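Local coordinates for probable spore coat polysaccharide biosynthesis protein E (Chromobacterium violaceum ATCC 12472, PDB 3G8R) that probably acts in sialic acid-type sugar biosynthesis as an N-acylneuraminate-9-phosphate synthase whose N-terminal part, present here, holds a zinc-binding TIM barrel and a SAF domain, at residues Phe222-Gly227 with Tyr238-Glu243; Phe8-Ala13 with Phe41-Gln46. One frame throughout, in Å; residues are numbered along the deposited sequence.

Contact 1: Phe222-Gly227 with Tyr238-Glu243; sequences FEKHVG and YSANPE. With ZN (zinc ion), chain C.
A single beta bridge and an edge-to-face ring pair join Phe-222-Gly-227 to Tyr-238-Glu-243 at the C-terminal end of the eighth barrel strand, where the chain returns through a loop to enter helix 242-259. The bridge pairs Val-226 with Ala-240 and rests on two backbone hydrogen bonds. Ala-240 N gives a nearly straight one to His-225 O, 2.9 Å long with an N-H...O angle of 171°, whereas Gly-227 N reaches Ala-240 O at 3.2 Å and 145°, coming from above the carbonyl plane. Val-226 CA adds a C-H...O contact to Ala-240 O at 3.3 Å. Beside this bridge the imidazole of His-225 binds the zinc ion through NE2 at 2.4 Å, and His-202 also belongs to the metal site. Tyr-238 runs alongside His-225 in the same direction and turns its CD2-CE2 edge toward one imidazole face, with the planes at 70° and the centroids 5.5 Å apart. Tyr-238 CE2 lies 4.0 Å from His-225 ND1 and nearly as close to CE1, so the phenol sits over the ND1-CE1 side of the imidazole. At the base of the imidazole, His-225 CB packs against Tyr-238 O at 3.4 Å. Asn-241 then N-caps the helix, its OD1 accepting from Gln-244 N. Strand 221-225 is hydrogen-bonded to strands 7-11 and 196-201 on its two edges, while Val-245 of helix 242-259 packs against both Val-226 and Ala-240.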
loop_
_atom_site.group_PDB
_atom_site.type_symbol
_atom_site.label_atom_id
_atom_site.label_comp_id
_atom_site.label_asym_id
_atom_site.label_seq_id
_atom_site.Cartn_x
_atom_site.Cartn_y
_atom_site.Cartn_z
ATOM N N PHE A 222 7.445 -11.622 -6.138
ATOM C CA PHE A 222 6.769 -10.975 -7.240
ATOM C C PHE A 222 7.051 -11.745 -8.475
ATOM O O PHE A 222 8.195 -12.013 -8.774
ATOM C CB PHE A 222 7.281 -9.543 -7.367
ATOM C CG PHE A 222 7.019 -8.699 -6.139
ATOM C CD1 PHE A 222 5.772 -8.106 -5.936
ATOM C CD2 PHE A 222 8.006 -8.526 -5.168
ATOM C CE1 PHE A 222 5.514 -7.346 -4.782
ATOM C CE2 PHE A 222 7.776 -7.773 -4.027
ATOM C CZ PHE A 222 6.529 -7.181 -3.824
ATOM N N GLU A 223 6.009 -12.118 -9.201
ATOM C CA GLU A 223 6.170 -12.921 -10.412
ATOM C C GLU A 223 5.541 -12.188 -11.551
ATOM O O GLU A 223 4.425 -11.692 -11.412
ATOM C CB GLU A 223 5.475 -14.250 -10.246
ATOM C CG GLU A 223 5.699 -15.268 -11.322
ATOM C CD GLU A 223 4.839 -16.505 -11.092
ATOM O OE1 GLU A 223 4.576 -17.244 -12.068
ATOM O OE2 GLU A 223 4.398 -16.730 -9.935
ATOM N N LYS A 224 6.273 -12.126 -12.662
ATOM C CA LYS A 224 5.807 -11.519 -13.888
ATOM C C LYS A 224 6.265 -12.352 -15.074
ATOM O O LYS A 224 7.384 -12.875 -15.062
ATOM C CB LYS A 224 6.383 -10.124 -14.000
ATOM C CG LYS A 224 6.178 -9.451 -15.336
ATOM C CD LYS A 224 4.992 -8.486 -15.321
ATOM C CE LYS A 224 5.373 -7.137 -14.691
ATOM N NZ LYS A 224 4.318 -6.124 -14.912
ATOM N N HIS A 225 5.393 -12.499 -16.083
ATOM C CA HIS A 225 5.753 -13.202 -17.319
ATOM C C HIS A 225 6.709 -12.354 -18.111
ATOM O O HIS A 225 6.570 -11.134 -18.133
ATOM C CB HIS A 225 4.527 -13.447 -18.182
ATOM C CG HIS A 225 3.692 -14.601 -17.738
ATOM N ND1 HIS A 225 3.407 -15.668 -18.557
ATOM C CD2 HIS A 225 3.077 -14.853 -16.561
ATOM C CE1 HIS A 225 2.667 -16.542 -17.898
ATOM N NE2 HIS A 225 2.445 -16.068 -16.684
ATOM N N VAL A 226 7.670 -13.007 -18.767
ATOM C CA VAL A 226 8.708 -12.343 -19.582
ATOM C C VAL A 226 8.849 -13.024 -20.923
ATOM O O VAL A 226 8.455 -14.178 -21.064
ATOM C CB VAL A 226 10.082 -12.399 -18.920
ATOM C CG1 VAL A 226 10.074 -11.601 -17.661
ATOM C CG2 VAL A 226 10.518 -13.864 -18.664
ATOM N N GLY A 227 9.434 -12.320 -21.887
ATOM C CA GLY A 227 9.643 -12.831 -23.224
ATOM C C GLY A 227 10.531 -11.878 -23.991
ATOM O O GLY A 227 10.669 -10.726 -23.610
ATOM N N TYR A 238 0.543 -9.874 -21.950
ATOM C CA TYR A 238 0.817 -9.932 -20.512
ATOM C C TYR A 238 2.252 -10.374 -20.215
ATOM O O TYR A 238 2.512 -10.940 -19.158
ATOM C CB TYR A 238 -0.176 -10.874 -19.784
ATOM C CG TYR A 238 -0.408 -12.257 -20.412
ATOM C CD1 TYR A 238 -1.307 -12.445 -21.481
ATOM C CD2 TYR A 238 0.233 -13.380 -19.914
ATOM C CE1 TYR A 238 -1.530 -13.726 -22.039
ATOM C CE2 TYR A 238 0.016 -14.663 -20.478
ATOM C CZ TYR A 238 -0.861 -14.826 -21.533
ATOM O OH TYR A 238 -1.050 -16.103 -22.055
ATOM N N SER A 239 3.181 -10.140 -21.143
ATOM C CA SER A 239 4.563 -10.569 -20.939
ATOM C C SER A 239 5.470 -9.420 -21.203
ATOM O O SER A 239 5.358 -8.787 -22.239
ATOM C CB SER A 239 4.915 -11.745 -21.840
ATOM O OG SER A 239 3.982 -12.796 -21.631
ATOM N N ALA A 240 6.365 -9.141 -20.265
ATOM C CA ALA A 240 7.218 -7.954 -20.372
ATOM C C ALA A 240 8.524 -8.268 -21.069
ATOM O O ALA A 240 9.120 -9.306 -20.815
ATOM C CB ALA A 240 7.487 -7.337 -18.992
ATOM N N ASN A 241 8.957 -7.359 -21.938
ATOM C CA ASN A 241 10.268 -7.458 -22.547
ATOM C C ASN A 241 11.333 -6.961 -21.589
ATOM O O ASN A 241 11.005 -6.406 -20.554
ATOM C CB ASN A 241 10.307 -6.679 -23.859
ATOM C CG ASN A 241 10.087 -5.212 -23.669
ATOM O OD1 ASN A 241 10.810 -4.560 -22.935
ATOM N ND2 ASN A 241 9.103 -4.675 -24.351
ATOM N N PRO A 242 12.621 -7.145 -21.931
ATOM C CA PRO A 242 13.696 -6.757 -21.015
ATOM C C PRO A 242 13.700 -5.282 -20.652
ATOM O O PRO A 242 14.108 -4.927 -19.544
ATOM C CB PRO A 242 14.963 -7.110 -21.804
ATOM C CG PRO A 242 14.552 -8.263 -22.619
ATOM C CD PRO A 242 13.155 -7.893 -23.085
ATOM N N GLU A 243 13.259 -4.430 -21.572
ATOM C CA GLU A 243 13.169 -2.995 -21.296
ATOM C C GLU A 243 12.132 -2.740 -20.191
ATOM O O GLU A 243 12.348 -1.885 -19.310
ATOM C CB GLU A 243 12.836 -2.184 -22.562
ATOM C CG GLU A 243 13.785 -2.420 -23.790
ATOM C CD GLU A 243 13.665 -3.822 -24.469
ATOM O OE1 GLU A 243 12.636 -4.090 -25.144
ATOM O OE2 GLU A 243 14.621 -4.634 -24.339
HETATM ZN ZN ZN C . 0.899 -17.212 -15.204
#

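Contact 2: Phe8-Ala13 with Phe41-Gln46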
loop_
_atom_site.group_PDB
_atom_site.type_symbol
_atom_site.label_atom_id
_atom_site.label_comp_id
_atom_site.label_asym_id
_atom_site.label_seq_id
_atom_site.Cartn_x
_atom_site.Cartn_y
_atom_site.Cartn_z
ATOM N N PHE A 8 12.114 -11.534 -6.861
ATOM C CA PHE A 8 11.393 -11.399 -8.100
ATOM C C PHE A 8 11.566 -12.623 -8.957
ATOM O O PHE A 8 12.684 -13.151 -9.096
ATOM C CB PHE A 8 11.872 -10.197 -8.874
ATOM C CG PHE A 8 11.555 -8.918 -8.214
ATOM C CD1 PHE A 8 10.483 -8.161 -8.642
ATOM C CD2 PHE A 8 12.299 -8.483 -7.133
ATOM C CE1 PHE A 8 10.162 -7.001 -8.021
ATOM C CE2 PHE A 8 11.976 -7.302 -6.508
ATOM C CZ PHE A 8 10.899 -6.568 -6.952
ATOM N N ILE A 9 10.460 -13.047 -9.566
ATOM C CA ILE A 9 10.436 -14.233 -10.393
ATOM C C ILE A 9 10.009 -13.948 -11.826
ATOM O O ILE A 9 8.998 -13.282 -12.089
ATOM C CB ILE A 9 9.534 -15.306 -9.804
ATOM C CG1 ILE A 9 9.930 -15.614 -8.363
ATOM C CG2 ILE A 9 9.654 -16.557 -10.621
ATOM C CD1 ILE A 9 8.945 -16.524 -7.655
ATOM N N PHE A 10 10.784 -14.491 -12.753
ATOM C CA PHE A 10 10.546 -14.262 -14.160
ATOM C C PHE A 10 10.035 -15.510 -14.799
ATOM O O PHE A 10 10.772 -16.469 -14.937
ATOM C CB PHE A 10 11.831 -13.833 -14.807
ATOM C CG PHE A 10 12.494 -12.734 -14.079
ATOM C CD1 PHE A 10 11.870 -11.484 -13.990
ATOM C CD2 PHE A 10 13.729 -12.941 -13.458
ATOM C CE1 PHE A 10 12.460 -10.461 -13.311
ATOM C CE2 PHE A 10 14.354 -11.903 -12.769
ATOM C CZ PHE A 10 13.718 -10.662 -12.687
ATOM N N GLU A 11 8.763 -15.474 -15.173
ATOM C CA GLU A 11 8.077 -16.611 -15.758
ATOM C C GLU A 11 8.352 -16.665 -17.239
ATOM O O GLU A 11 8.013 -15.740 -17.958
ATOM C CB GLU A 11 6.576 -16.463 -15.540
ATOM C CG GLU A 11 5.731 -17.411 -16.336
ATOM C CD GLU A 11 5.594 -18.771 -15.692
ATOM O OE1 GLU A 11 6.580 -19.552 -15.708
ATOM O OE2 GLU A 11 4.483 -19.063 -15.196
HETATM N N MSE A 12 8.989 -17.736 -17.699
HETATM C CA MSE A 12 9.211 -17.897 -19.139
HETATM C C MSE A 12 7.963 -18.484 -19.751
HETATM O O MSE A 12 7.644 -18.202 -20.901
HETATM C CB MSE A 12 10.379 -18.831 -19.416
HETATM C CG MSE A 12 11.039 -18.641 -20.776
HETATM SE SE MSE A 12 12.535 -19.652 -20.897
HETATM C CE MSE A 12 11.766 -21.236 -20.776
ATOM N N ALA A 13 7.256 -19.284 -18.960
ATOM C CA ALA A 13 6.132 -20.064 -19.427
ATOM C C ALA A 13 6.569 -20.779 -20.694
ATOM O O ALA A 13 7.540 -21.545 -20.674
ATOM C CB ALA A 13 4.921 -19.194 -19.677
ATOM N N PHE A 41 16.376 -13.051 -7.222
ATOM C CA PHE A 41 15.785 -13.248 -8.502
ATOM C C PHE A 41 15.691 -14.748 -8.729
ATOM O O PHE A 41 16.616 -15.495 -8.404
ATOM C CB PHE A 41 16.666 -12.615 -9.604
ATOM C CG PHE A 41 16.761 -11.117 -9.546
ATOM C CD1 PHE A 41 15.657 -10.322 -9.836
ATOM C CD2 PHE A 41 17.967 -10.499 -9.245
ATOM C CE1 PHE A 41 15.750 -8.944 -9.816
ATOM C CE2 PHE A 41 18.061 -9.125 -9.207
ATOM C CZ PHE A 41 16.956 -8.345 -9.492
ATOM N N GLY A 42 14.561 -15.155 -9.307
ATOM C CA GLY A 42 14.321 -16.515 -9.762
ATOM C C GLY A 42 13.729 -16.510 -11.158
ATOM O O GLY A 42 13.024 -15.591 -11.536
ATOM N N PHE A 43 14.054 -17.542 -11.922
ATOM C CA PHE A 43 13.508 -17.754 -13.245
ATOM C C PHE A 43 12.621 -18.989 -13.239
ATOM O O PHE A 43 12.935 -19.988 -12.610
ATOM C CB PHE A 43 14.652 -17.909 -14.257
ATOM C CG PHE A 43 14.511 -17.002 -15.451
ATOM C CD1 PHE A 43 15.210 -15.801 -15.516
ATOM C CD2 PHE A 43 13.614 -17.304 -16.473
ATOM C CE1 PHE A 43 15.041 -14.952 -16.591
ATOM C CE2 PHE A 43 13.468 -16.456 -17.566
ATOM C CZ PHE A 43 14.178 -15.292 -17.629
ATOM N N LYS A 44 11.497 -18.921 -13.935
ATOM C CA LYS A 44 10.505 -19.998 -13.854
ATOM C C LYS A 44 10.159 -20.678 -15.191
ATOM O O LYS A 44 9.930 -20.002 -16.215
ATOM C CB LYS A 44 9.243 -19.503 -13.185
ATOM C CG LYS A 44 8.592 -20.586 -12.382
ATOM C CD LYS A 44 7.149 -20.280 -12.039
ATOM C CE LYS A 44 6.264 -20.365 -13.272
ATOM N NZ LYS A 44 4.831 -20.766 -12.963
ATOM N N LEU A 45 10.124 -22.017 -15.143
ATOM C CA LEU A 45 9.632 -22.891 -16.212
ATOM C C LEU A 45 8.309 -23.536 -15.876
ATOM O O LEU A 45 7.864 -23.510 -14.735
ATOM C CB LEU A 45 10.625 -24.010 -16.399
ATOM C CG LEU A 45 11.728 -23.735 -17.404
ATOM C CD1 LEU A 45 11.621 -22.334 -17.965
ATOM C CD2 LEU A 45 13.023 -23.948 -16.671
ATOM N N GLN A 46 7.685 -24.146 -16.871
ATOM C CA GLN A 46 6.434 -24.890 -16.668
ATOM C C GLN A 46 6.628 -26.311 -17.136
ATOM O O GLN A 46 6.991 -26.533 -18.272
ATOM C CB GLN A 46 5.329 -24.252 -17.480
ATOM C CG GLN A 46 4.784 -23.016 -16.819
ATOM C CD GLN A 46 3.606 -22.427 -17.548
ATOM O OE1 GLN A 46 3.065 -23.029 -18.466
ATOM N NE2 GLN A 46 3.204 -21.232 -17.144
#
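With chi1 at -50°, CG of Phe-10 lies anti to its carbonyl carbon, and the ring is carried toward Phe-41 while CB stays over Phe-43. Phe-10 CB sits 3.8 Å from the Phe-43 ring centroid and only 9° off the normal, a CH-pi contact over the centre of the face. At the far end of the ring, Phe-10 CZ meets Phe-41 CD1 at 3.5 Å; these two rings are inclined by 22° but slid apart, with little overlap. Phe-10, Phe-41 and Phe-43 lie on one face of the sheet in which Phe-8-Glu-11 and Phe-41-Lys-44 pair in register as neighbouring parallel strands. Helix 21-33 links them in a beta-alpha-beta unit, the first of the TIM barrel, and its Ile-30 and Ile-27 pack on the cluster. The ladder runs from Gly-42 N to Phe-8 O at 2.8 Å through to Met-12 N to Lys-44 O at 2.9 Å. Glu-11 and Lys-44 project from the face that also carries Ile-9. The Glu-11 chain bends at its second torsion, bringing OE2 to a salt bridge with Lys-44 NZ at 2.8 Å. Its hydrogen bond is weak, and the carboxylate and Lys-44 CE are too close in the model, leaving the carboxylate's placing doubtful. Gln-46 NE2 donates to Glu-11 OE2 at 3.2 Å from above the carboxylate plane. Lys-44 NZ is held further by Thr-97 OG1, and Gln-46 OE1 by Arg-48.

How the contacts relate
Contact 2 comes first along the chain and joins barrel strands one and two; contact 1 follows at strand eight and its return into helix 242-259. Their centres are 9 Å apart because strands 221-225 and 7-11 are neighbours, the seam where the eight-stranded parallel sheet closes on itself. Probable hydrogen bonds cross that seam from Ile-9 N to Phe-222 O at 2.6 Å and from Val-226 N to Glu-11 O at 2.9 Å. Glu-11 CG packs against His-225 CE1 at 3.5 Å. The Glu-11 side chain also comes within about 4 Å of the zinc ion that His-225 binds. The barrel closure thereby places the Glu-11-Lys-44 salt bridge of contact 2 beside the metal site.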